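Galactose/lactose metabolism regulatory protein GAL80 (Saccharomyces cerevisiae, PDB 3BTV) represses the galactose and lactose metabolic genes by binding the activator GAL4 and blocking its transcriptional activation when no inducing sugar is present. Local coordinates at residues V124-A129 and L209-F214; I52-S57 and E82-S87; V296-G301 and D305-G310. The protein carries 1 engineered substitution. One frame throughout, in Å; residues are numbered along the deposited sequence.

Contact 1 of 3, residues V124-A129 and L209-F214; sequences VEWALA and LVTTTF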
# COMPACT_ATOMS: atom_id res chain seq x y z
N VAL B 124 32.04 -5.83 1.49
CA VAL B 124 31.16 -6.68 2.30
C VAL B 124 29.79 -6.78 1.67
O VAL B 124 29.30 -5.82 1.09
CB VAL B 124 31.03 -6.16 3.76
CG1 VAL B 124 30.18 -7.11 4.60
CG2 VAL B 124 32.42 -6.00 4.39
N GLU B 125 29.16 -7.94 1.79
CA GLU B 125 27.81 -8.11 1.28
C GLU B 125 26.76 -7.57 2.24
O GLU B 125 27.00 -7.48 3.44
CB GLU B 125 27.53 -9.57 0.97
CG GLU B 125 28.26 -10.04 -0.26
CD GLU B 125 27.80 -11.39 -0.72
OE1 GLU B 125 27.71 -12.30 0.14
OE2 GLU B 125 27.51 -11.55 -1.93
N TRP B 126 25.62 -7.17 1.69
CA TRP B 126 24.47 -6.79 2.50
C TRP B 126 23.79 -8.09 2.94
O TRP B 126 23.66 -9.00 2.14
CB TRP B 126 23.49 -5.93 1.69
CG TRP B 126 22.26 -5.57 2.47
CD1 TRP B 126 21.04 -6.15 2.37
CD2 TRP B 126 22.15 -4.57 3.49
NE1 TRP B 126 20.18 -5.58 3.27
CE2 TRP B 126 20.84 -4.61 3.97
CE3 TRP B 126 23.05 -3.65 4.05
CZ2 TRP B 126 20.38 -3.75 4.98
CZ3 TRP B 126 22.59 -2.80 5.04
CH2 TRP B 126 21.27 -2.86 5.50
N ALA B 127 23.37 -8.19 4.20
CA ALA B 127 23.44 -7.10 5.17
C ALA B 127 24.80 -7.02 5.84
O ALA B 127 25.52 -8.02 5.96
CB ALA B 127 22.35 -7.28 6.23
N LEU B 128 25.16 -5.82 6.29
CA LEU B 128 26.46 -5.60 6.90
C LEU B 128 26.60 -6.43 8.18
O LEU B 128 27.61 -7.08 8.40
CB LEU B 128 26.68 -4.11 7.20
CG LEU B 128 28.02 -3.79 7.87
CD1 LEU B 128 29.19 -4.40 7.08
CD2 LEU B 128 28.20 -2.29 8.02
N ALA B 129 25.56 -6.41 9.01
CA ALA B 129 25.60 -7.16 10.27
C ALA B 129 24.20 -7.58 10.72
O ALA B 129 23.22 -7.36 10.01
CB ALA B 129 26.28 -6.33 11.34
N LEU B 209 12.89 -10.93 5.87
CA LEU B 209 12.06 -10.19 4.91
C LEU B 209 12.34 -8.70 4.96
O LEU B 209 12.36 -8.02 3.93
CB LEU B 209 10.58 -10.44 5.21
CG LEU B 209 9.61 -9.71 4.28
CD1 LEU B 209 9.83 -10.19 2.84
CD2 LEU B 209 8.16 -9.92 4.69
N VAL B 210 12.52 -8.17 6.16
CA VAL B 210 12.69 -6.74 6.31
C VAL B 210 14.11 -6.31 5.96
O VAL B 210 14.34 -5.46 5.08
CB VAL B 210 12.34 -6.28 7.72
CG1 VAL B 210 12.45 -4.77 7.82
CG2 VAL B 210 10.93 -6.73 8.06
N THR B 211 15.06 -6.92 6.65
CA THR B 211 16.46 -6.57 6.52
C THR B 211 16.94 -6.76 5.10
O THR B 211 17.68 -5.94 4.55
CB THR B 211 17.33 -7.44 7.45
OG1 THR B 211 16.88 -7.27 8.80
CG2 THR B 211 18.78 -7.04 7.33
N THR B 212 16.52 -7.86 4.49
CA THR B 212 17.11 -8.26 3.22
C THR B 212 16.30 -7.79 2.03
O THR B 212 16.75 -6.96 1.25
CB THR B 212 17.31 -9.78 3.18
OG1 THR B 212 17.90 -10.22 4.41
CG2 THR B 212 18.21 -10.18 2.00
N THR B 213 15.09 -8.33 1.90
CA THR B 213 14.26 -8.08 0.73
C THR B 213 13.79 -6.63 0.68
O THR B 213 13.99 -5.94 -0.30
CB THR B 213 13.04 -9.00 0.70
OG1 THR B 213 13.47 -10.35 0.89
CG2 THR B 213 12.32 -8.88 -0.65
N PHE B 214 13.16 -6.19 1.76
CA PHE B 214 12.79 -4.80 1.88
C PHE B 214 14.02 -3.89 1.85
O PHE B 214 13.99 -2.82 1.24
CB PHE B 214 11.97 -4.59 3.15
CG PHE B 214 11.64 -3.15 3.42
CD1 PHE B 214 10.64 -2.51 2.71
CD2 PHE B 214 12.34 -2.44 4.37
CE1 PHE B 214 10.35 -1.20 2.96
CE2 PHE B 214 12.04 -1.12 4.62
CZ PHE B 214 11.05 -0.50 3.92

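Contact 2 of 3, residues I52-S57 and E82-S87; sequences ITALYS and ESFASS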
# COMPACT_ATOMS: atom_id res chain seq x y z
N ILE B 52 42.86 -12.72 -8.02
CA ILE B 52 42.74 -13.36 -6.71
C ILE B 52 44.08 -13.90 -6.23
O ILE B 52 44.54 -14.95 -6.69
CB ILE B 52 41.69 -14.49 -6.74
CG1 ILE B 52 40.29 -13.91 -6.94
CG2 ILE B 52 41.75 -15.31 -5.47
CD1 ILE B 52 39.19 -14.96 -7.05
N THR B 53 44.71 -13.18 -5.31
CA THR B 53 46.04 -13.53 -4.83
C THR B 53 46.00 -14.22 -3.47
O THR B 53 47.00 -14.78 -3.02
CB THR B 53 46.94 -12.29 -4.72
OG1 THR B 53 46.45 -11.43 -3.69
CG2 THR B 53 46.98 -11.54 -6.05
N ALA B 54 44.84 -14.19 -2.82
CA ALA B 54 44.70 -14.79 -1.50
C ALA B 54 43.31 -15.39 -1.32
O ALA B 54 42.36 -14.99 -1.99
CB ALA B 54 44.97 -13.77 -0.42
N LEU B 55 43.20 -16.36 -0.41
CA LEU B 55 41.94 -17.06 -0.20
C LEU B 55 41.97 -17.64 1.21
O LEU B 55 43.00 -18.16 1.63
CB LEU B 55 41.80 -18.19 -1.22
CG LEU B 55 40.45 -18.42 -1.88
CD1 LEU B 55 40.12 -17.26 -2.79
CD2 LEU B 55 40.46 -19.72 -2.66
N TYR B 56 40.86 -17.56 1.93
CA TYR B 56 40.82 -18.15 3.26
C TYR B 56 39.48 -18.75 3.64
O TYR B 56 38.43 -18.24 3.29
CB TYR B 56 41.22 -17.13 4.34
CG TYR B 56 40.86 -17.59 5.74
CD1 TYR B 56 41.69 -18.47 6.44
CD2 TYR B 56 39.69 -17.17 6.35
CE1 TYR B 56 41.36 -18.90 7.71
CE2 TYR B 56 39.36 -17.59 7.62
CZ TYR B 56 40.20 -18.46 8.30
OH TYR B 56 39.87 -18.88 9.57
N SER B 57 39.54 -19.85 4.39
CA SER B 57 38.37 -20.43 5.02
C SER B 57 38.84 -21.33 6.16
O SER B 57 40.01 -21.73 6.20
CB SER B 57 37.52 -21.21 4.01
OG SER B 57 38.22 -22.34 3.51
N GLU B 82 44.47 -14.57 10.66
CA GLU B 82 45.56 -13.65 10.97
C GLU B 82 46.56 -13.54 9.82
O GLU B 82 46.89 -12.44 9.38
CB GLU B 82 46.28 -14.08 12.24
CG GLU B 82 47.56 -13.32 12.49
CD GLU B 82 48.11 -13.57 13.88
OE1 GLU B 82 47.35 -14.08 14.73
OE2 GLU B 82 49.29 -13.25 14.12
N SER B 83 47.05 -14.68 9.36
CA SER B 83 47.95 -14.71 8.21
C SER B 83 47.29 -14.06 7.00
O SER B 83 47.86 -13.16 6.37
CB SER B 83 48.36 -16.14 7.89
OG SER B 83 47.22 -16.98 7.76
N PHE B 84 46.07 -14.50 6.69
CA PHE B 84 45.30 -13.93 5.59
C PHE B 84 45.26 -12.40 5.66
O PHE B 84 45.65 -11.72 4.71
CB PHE B 84 43.88 -14.50 5.58
CG PHE B 84 43.00 -13.97 4.47
CD1 PHE B 84 43.05 -14.53 3.20
CD2 PHE B 84 42.10 -12.94 4.71
CE1 PHE B 84 42.24 -14.05 2.18
CE2 PHE B 84 41.28 -12.45 3.69
CZ PHE B 84 41.35 -13.01 2.42
N ALA B 85 44.80 -11.87 6.79
CA ALA B 85 44.59 -10.43 6.94
C ALA B 85 45.89 -9.63 6.98
O ALA B 85 45.91 -8.45 6.59
CB ALA B 85 43.75 -10.14 8.18
N SER B 86 46.96 -10.26 7.45
CA SER B 86 48.24 -9.60 7.58
C SER B 86 48.97 -9.51 6.25
O SER B 86 49.70 -8.54 6.00
CB SER B 86 49.12 -10.34 8.60
OG SER B 86 48.50 -10.36 9.87
N SER B 87 48.77 -10.51 5.40
CA SER B 87 49.44 -10.57 4.11
C SER B 87 49.45 -9.21 3.41
O SER B 87 48.51 -8.43 3.54
CB SER B 87 48.79 -11.62 3.20
OG SER B 87 49.41 -11.65 1.93

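Contact 3 of 3, residues V296-G301 and D305-G310; sequences VIDIHG and DLKLEG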
# COMPACT_ATOMS: atom_id res chain seq x y z
N VAL B 296 6.84 -5.14 -7.78
CA VAL B 296 6.47 -3.99 -8.60
C VAL B 296 6.64 -2.72 -7.82
O VAL B 296 6.26 -2.64 -6.65
CB VAL B 296 5.03 -4.06 -9.17
CG1 VAL B 296 4.61 -5.50 -9.40
CG2 VAL B 296 4.05 -3.35 -8.26
N ILE B 297 7.27 -1.76 -8.47
CA ILE B 297 7.45 -0.40 -7.95
C ILE B 297 6.75 0.53 -8.95
O ILE B 297 7.13 0.60 -10.13
CB ILE B 297 8.93 -0.05 -7.86
CG1 ILE B 297 9.66 -1.09 -6.99
CG2 ILE B 297 9.15 1.37 -7.34
CD1 ILE B 297 11.17 -0.88 -6.96
N ASP B 298 5.69 1.17 -8.49
CA ASP B 298 4.93 2.13 -9.29
C ASP B 298 5.26 3.53 -8.82
O ASP B 298 5.00 3.87 -7.67
CB ASP B 298 3.43 1.89 -9.07
CG ASP B 298 2.91 0.71 -9.86
OD1 ASP B 298 1.91 0.10 -9.41
OD2 ASP B 298 3.49 0.38 -10.92
N ILE B 299 5.83 4.34 -9.70
CA ILE B 299 6.13 5.73 -9.37
C ILE B 299 5.22 6.65 -10.19
O ILE B 299 5.26 6.63 -11.40
CB ILE B 299 7.60 6.03 -9.61
CG1 ILE B 299 8.45 5.06 -8.77
CG2 ILE B 299 7.93 7.48 -9.27
CD1 ILE B 299 9.92 5.26 -8.87
N HIS B 300 4.35 7.39 -9.53
CA HIS B 300 3.39 8.24 -10.25
C HIS B 300 3.90 9.68 -10.27
O HIS B 300 4.05 10.31 -9.20
CB HIS B 300 2.02 8.16 -9.58
CG HIS B 300 1.57 6.76 -9.33
ND1 HIS B 300 1.08 5.95 -10.34
CD2 HIS B 300 1.52 6.02 -8.19
CE1 HIS B 300 0.75 4.78 -9.83
NE2 HIS B 300 1.01 4.79 -8.53
N GLY B 301 4.19 10.18 -11.46
CA GLY B 301 4.70 11.53 -11.66
C GLY B 301 3.62 12.47 -12.13
O GLY B 301 2.55 12.03 -12.51
N ASP B 305 4.01 8.24 -15.70
CA ASP B 305 4.20 7.20 -14.70
C ASP B 305 5.33 6.29 -15.12
O ASP B 305 5.56 6.07 -16.32
CB ASP B 305 2.94 6.36 -14.53
CG ASP B 305 1.82 7.11 -13.82
OD1 ASP B 305 2.07 8.24 -13.32
OD2 ASP B 305 0.70 6.57 -13.76
N LEU B 306 6.02 5.75 -14.13
CA LEU B 306 7.13 4.84 -14.35
C LEU B 306 6.83 3.60 -13.52
O LEU B 306 6.40 3.70 -12.38
CB LEU B 306 8.41 5.51 -13.84
CG LEU B 306 9.77 4.86 -13.96
CD1 LEU B 306 10.82 5.96 -13.90
CD2 LEU B 306 9.93 3.91 -12.82
N LYS B 307 7.04 2.43 -14.09
CA LYS B 307 6.85 1.17 -13.38
C LYS B 307 8.02 0.20 -13.62
O LYS B 307 8.45 -0.05 -14.76
CB LYS B 307 5.54 0.52 -13.81
CG LYS B 307 5.32 -0.87 -13.19
CD LYS B 307 4.43 -1.74 -14.10
CE LYS B 307 2.97 -1.32 -14.02
NZ LYS B 307 2.45 -1.44 -12.61
N LEU B 308 8.58 -0.31 -12.53
CA LEU B 308 9.61 -1.35 -12.62
C LEU B 308 8.99 -2.64 -12.11
O LEU B 308 8.34 -2.63 -11.07
CB LEU B 308 10.81 -0.99 -11.73
CG LEU B 308 11.67 0.19 -12.16
CD1 LEU B 308 11.97 1.11 -10.98
CD2 LEU B 308 12.95 -0.28 -12.82
N GLU B 309 9.18 -3.74 -12.83
CA GLU B 309 8.66 -5.02 -12.37
C GLU B 309 9.70 -6.10 -12.47
O GLU B 309 10.67 -5.96 -13.22
CB GLU B 309 7.49 -5.51 -13.21
CG GLU B 309 6.41 -4.54 -13.55
CD GLU B 309 5.53 -5.11 -14.64
OE1 GLU B 309 6.08 -5.63 -15.64
OE2 GLU B 309 4.28 -5.06 -14.49
N GLY B 310 9.47 -7.20 -11.75
CA GLY B 310 10.31 -8.37 -11.90
C GLY B 310 9.71 -9.64 -11.34
O GLY B 310 8.68 -9.60 -10.66

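Contact 1 of 3, residues V124-A129 and L209-F214
Beyond strand 121-125 the chain turns through a cis peptide between Trp126 and Ala127 and meets helix 209-225, Ala127 CA coming within 6.7 Å of Thr212 CA. Near its N-terminal end the helix has a wider pi-type turn, Phe214 N bonding to Leu209 O. One side-chain bond joins the two parts: Trp126 NE1 to Thr211 O, 2.8 Å long, the oxygen lying close to the indole plane while the donor sits 29° off the carbonyl plane. The indole reaches the helix because chi1 (178°) swings CG opposite the backbone N. The cis bend sets Ala127 CB over the middle of the indole face, and the same methyl meets Thr211 CG2 at 3.7 Å. Thr211 OG1 bonds instead to Asp208. A leucine at Trp126 would probably leave Thr211 O without its indole donor and Ala127 CB without the flat surface beneath it. Glu125-Trp126-Ala127 probably stands where related oxidoreductases carry their Glu-Lys-Pro motif. The contact thus ties the Rossmann part to the C-terminal domain, with Leu411 and His412 of helix 405-424 against the indole and His216 of helix 209-225 meeting it edge-to-face.

Contact 2 of 3, residues I52-S57 and E82-S87
In the helix that sends Phe84 against Ala54 and Tyr56, the carbonyl oxygen Glu82 O is gripped twice by Ser86. Ser86 OG donates to Glu82 O at 2.7 Å from above the carbonyl plane, and Ser86 N reaches Glu82 O at 2.9 Å from the opposite face. The hydroxyl can do this because OG stands anti to the carbonyl carbon (chi1 -60°), which turns it back along the helix; it is also hydrogen-bonded to Asn115. Across to the strand the contact is apolar and rests on one ring. Phe84 CG is anti to the backbone N, and the phenyl reaches over to strand 52-56, where Tyr56 CB sits over one of its faces, 3.4 Å from Phe84 CD1. Ala54 CB approaches Phe84 CE1 obliquely at 3.8 Å, while Leu55 N lies at the ring's edge, 3.6 Å from Phe84 CE1. This is helix-on-sheet packing in the Rossmann fold: helix 81-86 follows edge strand 76-78 and leads on to strand 92-95, and the axes of 82-86 and 52-56 come within 8.8 Å and run roughly antiparallel, at 152°. The strand alternates accordingly. Ala54 and Tyr56 point their CB atoms at the helix, although the phenol ring then leads away from it; Leu55 points to the other face of the sheet and packs on Thr66 and Ile67 of helix 60-69. Phe78 of the edge strand flanks the phenyl contact, touching Ala54, Ser83 and Ser87.

Contact 3 of 3, residues V296-G301 and D305-G310
Val296 to His300 pair with Glu309 to Asp305 as an antiparallel beta hairpin, its strand axes 4.8 Å apart and their directions 178° from each other. The engineered arginine of this super-repressor form lies in the short turn joining the strands. Ile297 with Leu308 and Ile299 with Leu306 are the hydrogen-bonded pairs, each with two N-H to O bonds; Ile299 N to Leu306 O, at 2.8 Å, runs nearly along the C=O axis. These four side chains share a buried face of the large mixed sheet and pack on helices 159-169 and 209-225, with Ile299 CD1 alongside Leu306 CD2 at 4.2 Å. The other face carries mostly polar and charged side chains, with Val296 among them. His300 crosses Asp305 with the ring and carboxylate planes 77° apart. His300 ND1 makes only a weak bond of 3.5 Å to Asp305 OD2, whereas its NE2 bonds to Glu180; Gly301 N makes another weak bond to Asp305 OD1. On this face Lys283 of the second subunit packs on His300. Asp298 and Lys307 lie side by side in a salt bridge. Standing anti to its backbone nitrogen, Lys307 CG comes to 3.2 Å from Asp298 OD2. The lysine chain is then bent at its last two torsions, which brings Lys307 NZ to the syn lone pair of that same Asp298 OD2 at 2.7 Å.

Overall arrangement
In chain order contact 2 comes first, within the Rossmann part, then contact 1, between the two domains, then contact 3, in the C-terminal sheet. Contacts 1 and 2 both reach the six-stranded parallel sheet, through strands 121-125 and 50-56, yet their centres are about 25 Å apart and their nearest atoms about 11 Å. Contact 3 lies about 23 Å from contact 1, centre to centre, and helix 209-225 connects them: its start takes part in contact 1, while its later residues Thr217, Ile220, Leu221 and Met224 pack on the hairpin. Contacts 2 and 3 lie on opposite sides of the chain's centre, their centres about 44 Å apart.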